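Local coordinates for protein metal-bound toxin (Helicobacter pylori, PDB 4NRN) that binds zinc and probably acts as an RNA-cleaving toxin of the RelE family, YafQ subfamily, within a toxin-antitoxin system, at residues A[2-7]-A[78-83]; A[25-30]-A[59-64]; A[53-58]-A[68-73]. All blocks are in the same frame, centred on the assembly; numbering follows the deposited sequence.

Interaction 1 (A[2-7]-A[78-83])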
# COMPACT_ATOMS: atom_id res chain seq x y z
N LEU A 2 -7.95 10.50 5.17
CA LEU A 2 -6.71 10.98 4.57
C LEU A 2 -6.85 11.06 3.06
O LEU A 2 -7.47 10.19 2.44
CB LEU A 2 -5.55 10.05 4.92
CG LEU A 2 -5.10 10.00 6.37
CD1 LEU A 2 -4.09 8.89 6.56
CD2 LEU A 2 -4.52 11.34 6.81
N THR A 3 -6.30 12.12 2.47
CA THR A 3 -6.17 12.22 1.01
C THR A 3 -5.32 11.05 0.54
O THR A 3 -4.34 10.70 1.19
CB THR A 3 -5.53 13.56 0.57
OG1 THR A 3 -6.47 14.63 0.79
CG2 THR A 3 -5.17 13.54 -0.91
N ILE A 4 -5.71 10.44 -0.57
CA ILE A 4 -5.01 9.27 -1.08
C ILE A 4 -4.31 9.64 -2.37
O ILE A 4 -4.96 10.00 -3.35
CB ILE A 4 -5.97 8.08 -1.32
CG1 ILE A 4 -6.69 7.71 -0.03
CG2 ILE A 4 -5.21 6.86 -1.87
CD1 ILE A 4 -7.99 7.01 -0.25
N GLU A 5 -2.99 9.55 -2.38
CA GLU A 5 -2.23 9.91 -3.57
C GLU A 5 -1.29 8.78 -3.93
O GLU A 5 -0.78 8.10 -3.05
CB GLU A 5 -1.45 11.20 -3.34
CG GLU A 5 -1.25 12.01 -4.63
CD GLU A 5 -0.35 13.23 -4.45
OE1 GLU A 5 0.31 13.35 -3.40
OE2 GLU A 5 -0.30 14.07 -5.37
N THR A 6 -1.07 8.59 -5.22
CA THR A 6 -0.20 7.52 -5.67
C THR A 6 1.06 8.08 -6.30
O THR A 6 1.11 9.24 -6.70
CB THR A 6 -0.91 6.61 -6.70
OG1 THR A 6 -1.08 7.31 -7.94
CG2 THR A 6 -2.27 6.18 -6.17
N SER A 7 2.09 7.23 -6.39
CA SER A 7 3.30 7.53 -7.14
C SER A 7 3.13 7.08 -8.59
O SER A 7 2.17 6.36 -8.92
CB SER A 7 4.49 6.80 -6.53
OG SER A 7 4.43 5.41 -6.81
N LEU A 78 -2.28 9.94 2.68
CA LEU A 78 -1.79 8.57 2.56
C LEU A 78 -1.19 8.43 1.17
O LEU A 78 -1.88 8.60 0.17
CB LEU A 78 -2.95 7.58 2.74
CG LEU A 78 -2.70 6.13 2.35
CD1 LEU A 78 -1.84 5.45 3.40
CD2 LEU A 78 -4.02 5.39 2.17
N PHE A 79 0.11 8.14 1.12
CA PHE A 79 0.84 8.06 -0.15
C PHE A 79 1.07 6.60 -0.55
O PHE A 79 1.76 5.87 0.16
CB PHE A 79 2.17 8.81 0.01
CG PHE A 79 2.93 9.02 -1.28
CD1 PHE A 79 2.33 9.62 -2.38
CD2 PHE A 79 4.27 8.66 -1.38
CE1 PHE A 79 3.04 9.83 -3.55
CE2 PHE A 79 4.99 8.87 -2.54
CZ PHE A 79 4.37 9.45 -3.63
N LEU A 80 0.50 6.16 -1.67
CA LEU A 80 0.72 4.79 -2.14
C LEU A 80 1.96 4.70 -3.03
O LEU A 80 2.00 5.25 -4.14
CB LEU A 80 -0.53 4.22 -2.83
CG LEU A 80 -1.87 4.44 -2.09
CD1 LEU A 80 -3.05 3.85 -2.86
CD2 LEU A 80 -1.83 3.90 -0.68
N VAL A 81 2.98 3.98 -2.54
CA VAL A 81 4.32 4.03 -3.11
C VAL A 81 4.64 2.90 -4.10
O VAL A 81 5.10 3.16 -5.21
CB VAL A 81 5.42 4.12 -2.00
CG1 VAL A 81 6.79 4.33 -2.62
CG2 VAL A 81 5.11 5.24 -1.04
N ARG A 82 4.43 1.65 -3.70
CA ARG A 82 4.65 0.53 -4.61
C ARG A 82 3.68 -0.60 -4.28
O ARG A 82 3.17 -0.69 -3.17
CB ARG A 82 6.09 0.02 -4.53
CG ARG A 82 7.20 1.06 -4.84
CD ARG A 82 7.34 1.37 -6.32
NE ARG A 82 7.21 0.18 -7.16
CZ ARG A 82 8.21 -0.64 -7.46
NH1 ARG A 82 9.43 -0.40 -6.99
NH2 ARG A 82 8.00 -1.70 -8.23
N LEU A 83 3.43 -1.46 -5.26
CA LEU A 83 2.51 -2.58 -5.10
C LEU A 83 3.07 -3.75 -5.89
O LEU A 83 3.11 -3.71 -7.11
CB LEU A 83 1.13 -2.23 -5.66
CG LEU A 83 0.03 -3.24 -5.40
CD1 LEU A 83 -0.35 -3.20 -3.93
CD2 LEU A 83 -1.19 -2.94 -6.27

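Interaction 2 (A[25-30]-A[59-64]). With ZN (zinc ion), chain C.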
# COMPACT_ATOMS: atom_id res chain seq x y z
N LYS A 25 -10.82 -4.67 -5.69
CA LYS A 25 -11.62 -4.55 -4.49
C LYS A 25 -10.81 -4.90 -3.24
O LYS A 25 -11.09 -4.41 -2.14
CB LYS A 25 -12.89 -5.40 -4.62
CG LYS A 25 -13.79 -4.97 -5.80
CD LYS A 25 -14.79 -6.07 -6.22
CE LYS A 25 -15.33 -5.82 -7.63
NZ LYS A 25 -16.02 -7.00 -8.23
N LEU A 26 -9.79 -5.73 -3.42
CA LEU A 26 -8.87 -6.04 -2.33
C LEU A 26 -8.14 -4.77 -1.93
O LEU A 26 -8.00 -4.47 -0.75
CB LEU A 26 -7.87 -7.11 -2.77
CG LEU A 26 -6.70 -7.48 -1.83
CD1 LEU A 26 -7.16 -7.65 -0.39
CD2 LEU A 26 -6.01 -8.75 -2.34
N LEU A 27 -7.68 -4.04 -2.93
CA LEU A 27 -6.98 -2.77 -2.73
C LEU A 27 -7.86 -1.70 -2.10
O LEU A 27 -7.45 -1.04 -1.14
CB LEU A 27 -6.41 -2.25 -4.07
CG LEU A 27 -5.68 -0.92 -4.01
CD1 LEU A 27 -4.37 -1.06 -3.28
CD2 LEU A 27 -5.45 -0.38 -5.42
N TYR A 28 -9.07 -1.51 -2.65
CA TYR A 28 -10.00 -0.49 -2.13
C TYR A 28 -10.26 -0.69 -0.66
O TYR A 28 -10.39 0.27 0.09
CB TYR A 28 -11.36 -0.53 -2.84
CG TYR A 28 -11.37 -0.50 -4.35
CD1 TYR A 28 -10.45 0.26 -5.07
CD2 TYR A 28 -12.34 -1.20 -5.05
CE1 TYR A 28 -10.48 0.29 -6.47
CE2 TYR A 28 -12.38 -1.18 -6.44
CZ TYR A 28 -11.45 -0.43 -7.14
OH TYR A 28 -11.51 -0.42 -8.52
N LYS A 29 -10.38 -1.95 -0.25
CA LYS A 29 -10.75 -2.29 1.11
C LYS A 29 -9.61 -1.95 2.07
O LYS A 29 -9.83 -1.34 3.11
CB LYS A 29 -11.13 -3.77 1.20
CG LYS A 29 -11.51 -4.25 2.59
CD LYS A 29 -12.51 -5.40 2.51
CE LYS A 29 -11.95 -6.60 1.76
NZ LYS A 29 -11.15 -7.48 2.66
N VAL A 30 -8.39 -2.33 1.69
CA VAL A 30 -7.20 -2.02 2.49
C VAL A 30 -6.87 -0.52 2.51
O VAL A 30 -6.60 0.04 3.57
CB VAL A 30 -5.97 -2.84 2.02
CG1 VAL A 30 -4.75 -2.54 2.91
CG2 VAL A 30 -6.27 -4.34 2.01
N CYS A 59 2.19 -3.25 3.95
CA CYS A 59 0.97 -3.99 4.21
C CYS A 59 0.92 -5.22 3.32
O CYS A 59 1.21 -5.15 2.12
CB CYS A 59 -0.27 -3.12 3.95
SG CYS A 59 -1.75 -3.93 4.54
N HIS A 60 0.57 -6.35 3.91
CA HIS A 60 0.47 -7.60 3.17
C HIS A 60 -0.96 -7.80 2.65
O HIS A 60 -1.82 -8.27 3.38
CB HIS A 60 0.90 -8.76 4.07
CG HIS A 60 2.38 -8.80 4.31
ND1 HIS A 60 3.19 -9.79 3.80
CD2 HIS A 60 3.20 -7.97 4.99
CE1 HIS A 60 4.44 -9.57 4.16
NE2 HIS A 60 4.47 -8.47 4.88
N LEU A 61 -1.19 -7.42 1.39
CA LEU A 61 -2.49 -7.63 0.74
C LEU A 61 -2.68 -9.12 0.49
O LEU A 61 -3.80 -9.66 0.54
CB LEU A 61 -2.56 -6.85 -0.58
CG LEU A 61 -3.09 -5.42 -0.50
CD1 LEU A 61 -2.30 -4.63 0.51
CD2 LEU A 61 -3.08 -4.75 -1.87
N LYS A 62 -1.57 -9.77 0.19
CA LYS A 62 -1.45 -11.21 0.19
C LYS A 62 -0.06 -11.47 0.76
O LYS A 62 0.80 -10.60 0.68
CB LYS A 62 -1.59 -11.75 -1.24
CG LYS A 62 -2.92 -11.42 -1.91
CD LYS A 62 -2.97 -11.94 -3.35
CE LYS A 62 -4.13 -11.33 -4.13
NZ LYS A 62 -4.10 -11.68 -5.58
N PRO A 63 0.17 -12.65 1.35
CA PRO A 63 1.46 -12.86 2.02
C PRO A 63 2.68 -12.46 1.19
O PRO A 63 3.72 -12.12 1.78
CB PRO A 63 1.45 -14.35 2.34
CG PRO A 63 -0.01 -14.67 2.51
CD PRO A 63 -0.72 -13.82 1.49
N ASP A 64 2.58 -12.47 -0.14
CA ASP A 64 3.63 -11.86 -0.98
C ASP A 64 3.09 -10.92 -2.08
O ASP A 64 3.58 -10.93 -3.21
CB ASP A 64 4.58 -12.92 -1.56
CG ASP A 64 5.91 -12.32 -2.01
OD1 ASP A 64 6.22 -11.18 -1.61
OD2 ASP A 64 6.65 -12.97 -2.78
ZN ZN C . 6.11 -7.61 5.61

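Interaction 3 (A[53-58]-A[68-73]). With ZN (zinc ion), chain C.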
# COMPACT_ATOMS: atom_id res chain seq x y z
N LEU A 53 14.40 4.80 6.10
CA LEU A 53 14.65 5.83 7.11
C LEU A 53 13.58 6.93 7.08
O LEU A 53 13.61 7.88 7.88
CB LEU A 53 16.04 6.45 6.93
CG LEU A 53 17.24 5.54 7.20
CD1 LEU A 53 18.52 6.36 7.28
CD2 LEU A 53 17.04 4.72 8.47
N LYS A 54 12.65 6.80 6.14
CA LYS A 54 11.47 7.65 6.08
C LYS A 54 10.30 6.72 6.42
O LYS A 54 10.33 5.55 6.05
CB LYS A 54 11.32 8.26 4.68
CG LYS A 54 12.64 8.43 3.91
CD LYS A 54 13.73 9.15 4.71
CE LYS A 54 13.64 10.67 4.62
NZ LYS A 54 14.78 11.34 5.33
N ASP A 55 9.30 7.23 7.12
CA ASP A 55 8.25 6.37 7.69
C ASP A 55 7.40 5.61 6.66
O ASP A 55 6.18 5.74 6.62
CB ASP A 55 7.36 7.13 8.69
CG ASP A 55 6.64 8.31 8.07
OD1 ASP A 55 6.44 8.32 6.84
OD2 ASP A 55 6.26 9.24 8.83
N PHE A 56 8.07 4.81 5.84
CA PHE A 56 7.40 3.86 4.96
C PHE A 56 6.86 2.69 5.76
O PHE A 56 7.52 2.19 6.68
CB PHE A 56 8.36 3.33 3.89
CG PHE A 56 8.59 4.27 2.74
CD1 PHE A 56 7.71 5.32 2.50
CD2 PHE A 56 9.65 4.09 1.88
CE1 PHE A 56 7.91 6.17 1.44
CE2 PHE A 56 9.85 4.94 0.81
CZ PHE A 56 8.98 5.98 0.59
N ARG A 57 5.65 2.24 5.42
CA ARG A 57 5.08 1.03 6.00
C ARG A 57 4.77 0.01 4.92
O ARG A 57 4.75 0.33 3.72
CB ARG A 57 3.82 1.33 6.82
CG ARG A 57 4.06 2.22 8.02
CD ARG A 57 2.82 2.30 8.89
NE ARG A 57 2.56 1.05 9.59
CZ ARG A 57 2.99 0.78 10.82
NH1 ARG A 57 3.72 1.67 11.49
NH2 ARG A 57 2.71 -0.39 11.39
N GLU A 58 4.51 -1.21 5.36
CA GLU A 58 4.37 -2.33 4.46
C GLU A 58 3.14 -3.13 4.87
O GLU A 58 3.05 -3.62 6.00
CB GLU A 58 5.62 -3.20 4.56
CG GLU A 58 5.84 -4.14 3.41
CD GLU A 58 7.13 -4.91 3.57
OE1 GLU A 58 8.10 -4.62 2.84
OE2 GLU A 58 7.18 -5.80 4.45
N VAL A 68 3.30 -0.85 -0.28
CA VAL A 68 4.20 0.03 0.45
C VAL A 68 3.61 1.43 0.42
O VAL A 68 3.33 1.98 -0.65
CB VAL A 68 5.62 0.01 -0.12
CG1 VAL A 68 6.51 0.98 0.66
CG2 VAL A 68 6.19 -1.40 -0.05
N TYR A 69 3.37 1.99 1.60
CA TYR A 69 2.69 3.27 1.70
C TYR A 69 3.33 4.14 2.73
O TYR A 69 4.12 3.68 3.56
CB TYR A 69 1.21 3.08 2.05
CG TYR A 69 0.97 2.53 3.44
CD1 TYR A 69 0.82 3.37 4.53
CD2 TYR A 69 0.92 1.15 3.65
CE1 TYR A 69 0.61 2.86 5.79
CE2 TYR A 69 0.71 0.63 4.91
CZ TYR A 69 0.55 1.49 5.98
OH TYR A 69 0.35 0.96 7.24
N GLN A 70 2.97 5.41 2.69
CA GLN A 70 3.54 6.38 3.59
C GLN A 70 2.42 7.29 4.02
O GLN A 70 1.71 7.83 3.18
CB GLN A 70 4.63 7.18 2.87
CG GLN A 70 5.42 8.09 3.79
CD GLN A 70 6.30 9.06 3.03
OE1 GLN A 70 6.35 9.04 1.80
NE2 GLN A 70 7.00 9.91 3.77
N ILE A 71 2.21 7.43 5.32
CA ILE A 71 1.27 8.43 5.78
C ILE A 71 2.01 9.73 6.03
O ILE A 71 2.99 9.75 6.78
CB ILE A 71 0.52 8.02 7.07
CG1 ILE A 71 -0.42 6.84 6.81
CG2 ILE A 71 -0.27 9.19 7.62
CD1 ILE A 71 -1.43 6.62 7.92
N LYS A 72 1.56 10.79 5.39
CA LYS A 72 2.10 12.14 5.59
C LYS A 72 1.08 12.97 6.36
O LYS A 72 0.34 13.76 5.77
CB LYS A 72 2.38 12.80 4.24
CG LYS A 72 3.29 12.02 3.32
CD LYS A 72 4.74 12.40 3.54
CE LYS A 72 5.05 13.73 2.88
NZ LYS A 72 6.35 14.28 3.35
N LYS A 73 1.03 12.79 7.68
CA LYS A 73 0.02 13.42 8.52
C LYS A 73 0.02 14.95 8.44
O LYS A 73 -1.00 15.59 8.64
CB LYS A 73 0.19 12.98 9.98
CG LYS A 73 -0.25 11.54 10.25
CD LYS A 73 -1.74 11.35 9.98
CE LYS A 73 -2.33 10.21 10.80
NZ LYS A 73 -2.53 10.55 12.23
ZN ZN C . 6.11 -7.61 5.61

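Interaction 1 (A[2-7]-A[78-83])
Ile4 and Leu80 meet obliquely on one face of the sheet, CG2 of Ile4 lying 3.8 Å from CD1 of Leu80. On that same face CG1 of Ile4 runs beside Leu78, both side chains pointing the same way, and CG2 of Thr6, two residues on from Ile4 in the same strand, also touches Leu80 CD1, at 4.1 Å. Apolar Ile4, Leu78 and Leu80 suit this face because Val31 of helix 24-35 packs on all three. The hydroxyl OG1 of Thr6 turns to Asp11 instead. Beneath these side chains, strands 3-6 and 78-83 run parallel, their axes 23° apart, with Glu5 N bonded to Leu78 O at 2.9 Å and Leu80 N to Glu5 O at 2.7 Å. This pairing puts the N-terminal strand at the edge of the mixed sheet. On the opposite face Phe79 leans across to the first strand: with CG anti to the backbone N (chi1 -170°), its ring lies obliquely alongside the backbone, CD1 near Glu5 O and CE1 near Thr6 O, and CZ comes 3.9 Å from CB of Ser7. Ser7 is the N-cap of helix 8-19. Its OG, set between backbone N and carbonyl carbon (chi1 73°), donates to Val81 O at 2.8 Å and also caps Phe10 N, a double duty for which a small hydroxyl is well fitted. Val81 and Arg82 form a classic bulge opposite Val68.

Interaction 2 (A[25-30]-A[59-64])
This is a buried, apolar helix-to-sheet contact, in which one side of helix 24-35 rests on the end of strand 56-60 and the corner that follows it. No hydrogen bond crosses it. Leu61 sits at the middle. Its two methyls reach residues one turn apart on the helix, CD1 lying 4.0 Å from CG1 of Val30 and CD2 4.2 Å from CD1 of Leu27, with both pairs of side chains meeting at a slant. Val30 already points at the strand, and its CG1, anti to the backbone N (chi1 -177°), is the methyl that meets SG of Cys59 at 3.7 Å. Leu26 completes the row: CD2 lies 3.7 Å from Leu61 O and packs against the extended aliphatic chain of Lys62, whose CE is 3.7 Å away. A lysine suits this exposed margin, where its methylenes cover a leucine and a charged end can be tolerated. The chain turns its corner at Leu61, and Leu61 and Lys62 together form a classic beta bulge facing Leu65. Cys59 and Leu61 point toward the helix, while His60, between them, points away and binds a zinc ion through NE2 at 2.0 Å, together with His47 and Glu58. Its other ring nitrogen, ND1, donates to Pro63 O at 3.1 Å; this bond, bent and above the carbonyl plane, probably helps the zinc hold the ring's rotation.

Interaction 3 (A[53-58]-A[68-73])
Arg57 lays its CB over one face of the Tyr69 ring, 3.8 Å from the centroid and offset toward the rim, a CH-pi contact. The two side chains then run side by side in the same direction. The arginine chain bends at chi3 (71°), which brings NE to within 3.2 Å of Tyr69 OH, a weak bond with the hydroxyl near the guanidinium plane. Both polar ends find stronger partners in Asp46, which forms a salt bridge with Arg57 NH2 and a hydrogen bond with Tyr69 OH, so one carboxylate ties arginine and tyrosine together. Beneath them Arg57 and Tyr69 make an antiparallel hydrogen-bonded pair, Arg57 N reaching Tyr69 O at 2.8 Å and Tyr69 N reaching Arg57 O at 3.0 Å. On the other face of the sheet Phe56 meets Gln70 by its ring edge: Gln70 OE1 lies 3.3 Å from Phe56 CE1, with the amide plane at 87° to the ring. An extended glutamine suits this place because its CB meets the same edge, 3.6 Å from Phe56 CD1. Glu58, on that same face, has CG anti to the backbone N (chi1 -161°), and its chain, extended beyond CG, carries OE2 to the zinc ion, bound at 2.4 Å. Strands 56-60 and 65-72 here form a beta hairpin of the mixed sheet, which supplies Glu58 to the metal site completed by His47 and His60.

All three interactions reach one mixed sheet. Interactions 1 and 3 are neighbours in it, their centres 9 Å apart, because strands 77-84 and 65-72 pair directly: Val81 N lies 2.8 Å from Val68 O, probably hydrogen-bonded. Interactions 2 and 3 share strand 56-60, which supplies His60 to interaction 2 and Glu58 to interaction 3, both ligands of the same zinc ion; Glu58 also serves a second zinc with His86, the predicted proton donor. Interaction 2 meets interaction 1 where Leu61 CD2 packs 3.7 Å from Leu83 CD1. Interaction 1 lies farther from the metal, the Val81 side chain being about 14 Å from a bound zinc.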